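Local coordinates for mannose recognizing lectin (Marasmius oreades, PDB 4TKC), which binds mannose and probably serves as a carbohydrate-recognizing lectin of the bulb-type family, at residues E31-D36 with L44-K49. Sequence-based numbering, arbitrary orientation.
Sequences EFRVTD and LDDSRK
Arg-33 and Asp-46 meet in a single salt bridge, the one direct contact between 31-36 and 44-49. Arg-33 NH2 donates to Asp-46 OD1 at 2.5 Å, an unusually short separation, with an N-H...O angle of 150°. The oxygen is met on its anti side, somewhat out of the carboxylate plane; a single N-H meets a single oxygen, and the two flat groups are turned 64° against each other. Extended from CG to NE, the arginine chain carries its guanidinium across to the loop, while CG of Asp-46, anti to its backbone N (chi1 -162°), brings the carboxylate nearer the arginine than the direction of CB alone suggests.

A water in the guanidinium plane bridges the same two groups, accepting from Arg-33 NH1 at 2.9 Å and donating to Asp-46 OD1 at 2.8 Å.

Glu-31, two residues earlier on the strand, holds the same guanidinium through OE1, which takes NE at 2.8 Å and, weakly, NH2. Shared between two carboxylates, the guanidinium probably offsets the repulsion between OE1 of Glu-31 and OD1 of Asp-46, 5.1 Å apart.

On the loop side, Leu-44 O accepts from both Ser-47 N and Arg-48 N, a classic beta bulge in the turn that presents Asp-46. The network ties strand 30-34 to the hairpin turn between strands 40-44 and 48-53, in one four-stranded antiparallel sheet of the bulb-type lectin fold; Tyr-3 and, from strand 40-44, Phe-43 pack against Arg-33, and His-5 bonds to Glu-31.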
loop_
_atom_site.group_PDB
_atom_site.type_symbol
_atom_site.label_atom_id
_atom_site.label_comp_id
_atom_site.label_asym_id
_atom_site.label_seq_id
_atom_site.Cartn_x
_atom_site.Cartn_y
_atom_site.Cartn_z
ATOM N N GLU A 31 -1.122 16.306 -5.930
ATOM C CA GLU A 31 -0.544 15.244 -5.101
ATOM C C GLU A 31 -1.446 15.034 -3.901
ATOM O O GLU A 31 -1.738 15.955 -3.123
ATOM C CB GLU A 31 0.870 15.646 -4.683
ATOM C CG GLU A 31 1.678 14.481 -4.102
ATOM C CD GLU A 31 3.112 14.866 -3.835
ATOM O OE1 GLU A 31 3.331 15.918 -3.207
ATOM O OE2 GLU A 31 4.009 14.050 -4.121
ATOM N N PHE A 32 -1.745 13.754 -3.648
ATOM C CA PHE A 32 -2.579 13.325 -2.543
ATOM C C PHE A 32 -1.663 12.560 -1.580
ATOM O O PHE A 32 -1.236 11.417 -1.832
ATOM C CB PHE A 32 -3.691 12.421 -3.028
ATOM C CG PHE A 32 -4.615 11.949 -1.940
ATOM C CD1 PHE A 32 -5.264 12.840 -1.096
ATOM C CD2 PHE A 32 -4.750 10.598 -1.676
ATOM C CE1 PHE A 32 -6.138 12.407 -0.122
ATOM C CE2 PHE A 32 -5.611 10.161 -0.689
ATOM C CZ PHE A 32 -6.308 11.065 0.078
ATOM N N ARG A 33 -1.369 13.210 -0.461
ATOM C CA ARG A 33 -0.301 12.791 0.448
ATOM C C ARG A 33 -0.838 12.289 1.762
ATOM O O ARG A 33 -1.776 12.858 2.330
ATOM C CB ARG A 33 0.509 14.049 0.825
ATOM C CG ARG A 33 1.077 14.856 -0.301
ATOM C CD ARG A 33 1.615 16.190 0.205
ATOM N NE ARG A 33 2.174 16.927 -0.921
ATOM C CZ ARG A 33 2.688 18.147 -0.871
ATOM N NH1 ARG A 33 2.641 18.857 0.265
ATOM N NH2 ARG A 33 3.210 18.665 -1.990
ATOM N N VAL A 34 -0.125 11.310 2.345
ATOM C CA VAL A 34 -0.255 11.046 3.772
ATOM C C VAL A 34 1.080 11.458 4.417
ATOM O O VAL A 34 2.156 11.019 3.971
ATOM C CB VAL A 34 -0.569 9.562 4.050
ATOM C CG1 VAL A 34 -0.629 9.273 5.554
ATOM C CG2 VAL A 34 -1.885 9.163 3.401
ATOM N N THR A 35 1.013 12.423 5.343
ATOM C CA THR A 35 2.224 13.098 5.826
ATOM C C THR A 35 2.782 12.438 7.067
ATOM O O THR A 35 2.059 11.746 7.798
ATOM C CB THR A 35 2.013 14.614 6.070
ATOM O OG1 THR A 35 1.295 14.816 7.281
ATOM C CG2 THR A 35 1.254 15.274 4.884
ATOM N N ASP A 36 4.060 12.704 7.329
ATOM C CA ASP A 36 4.696 12.196 8.559
ATOM C C ASP A 36 4.029 12.817 9.791
ATOM O O ASP A 36 4.046 12.230 10.857
ATOM C CB ASP A 36 6.199 12.492 8.578
ATOM C CG ASP A 36 6.974 11.735 7.488
ATOM O OD1 ASP A 36 6.597 10.591 7.166
ATOM O OD2 ASP A 36 7.978 12.274 6.982
ATOM N N LEU A 44 -2.007 21.267 -4.676
ATOM C CA LEU A 44 -1.686 21.762 -6.023
ATOM C C LEU A 44 -0.334 22.489 -5.999
ATOM O O LEU A 44 -0.153 23.445 -5.217
ATOM C CB LEU A 44 -2.753 22.762 -6.505
ATOM C CG LEU A 44 -2.604 23.248 -7.951
ATOM C CD1 LEU A 44 -2.658 22.126 -8.997
ATOM C CD2 LEU A 44 -3.703 24.287 -8.224
ATOM N N ASP A 45 0.540 22.137 -6.941
ATOM C CA ASP A 45 1.851 22.769 -7.109
ATOM C C ASP A 45 2.652 22.907 -5.818
ATOM O O ASP A 45 3.374 23.887 -5.643
ATOM C CB ASP A 45 1.649 24.134 -7.760
ATOM C CG ASP A 45 0.999 24.019 -9.089
ATOM O OD1 ASP A 45 1.270 23.076 -9.847
ATOM O OD2 ASP A 45 0.274 24.962 -9.429
ATOM N N ASP A 46 2.541 21.908 -4.935
ATOM C CA ASP A 46 3.270 21.905 -3.654
ATOM C C ASP A 46 3.056 23.235 -2.892
ATOM O O ASP A 46 3.836 23.591 -2.025
ATOM C CB ASP A 46 4.767 21.626 -3.902
ATOM C CG ASP A 46 5.492 21.181 -2.659
ATOM O OD1 ASP A 46 4.856 20.558 -1.776
ATOM O OD2 ASP A 46 6.690 21.513 -2.548
ATOM N N SER A 47 1.899 23.854 -3.108
ATOM C CA SER A 47 1.671 25.216 -2.644
ATOM C C SER A 47 0.254 25.375 -2.058
ATOM O O SER A 47 0.065 25.886 -0.949
ATOM C CB SER A 47 1.905 26.180 -3.834
ATOM O OG SER A 47 1.223 27.430 -3.708
ATOM N N ARG A 48 -0.731 24.857 -2.768
ATOM C CA ARG A 48 -2.139 25.158 -2.457
ATOM C C ARG A 48 -2.859 23.903 -1.942
ATOM O O ARG A 48 -2.984 22.928 -2.664
ATOM C CB ARG A 48 -2.781 25.719 -3.724
ATOM C CG ARG A 48 -4.271 25.945 -3.723
ATOM C CD ARG A 48 -4.649 26.649 -5.017
ATOM N NE ARG A 48 -6.089 26.659 -5.219
ATOM C CZ ARG A 48 -6.679 27.017 -6.365
ATOM N NH1 ARG A 48 -5.948 27.348 -7.462
ATOM N NH2 ARG A 48 -8.002 26.961 -6.435
ATOM N N LYS A 49 -3.237 23.925 -0.660
ATOM C CA LYS A 49 -3.971 22.819 -0.029
ATOM C C LYS A 49 -5.425 22.849 -0.475
ATOM O O LYS A 49 -6.208 23.713 -0.068
ATOM C CB LYS A 49 -3.889 22.872 1.503
ATOM C CG LYS A 49 -4.273 21.559 2.196
ATOM C CD LYS A 49 -3.788 21.473 3.653
ATOM C CE LYS A 49 -4.527 22.462 4.537
ATOM N NZ LYS A 49 -4.033 22.385 5.943
HETATM O O HOH W 1 3.598 21.532 0.535
#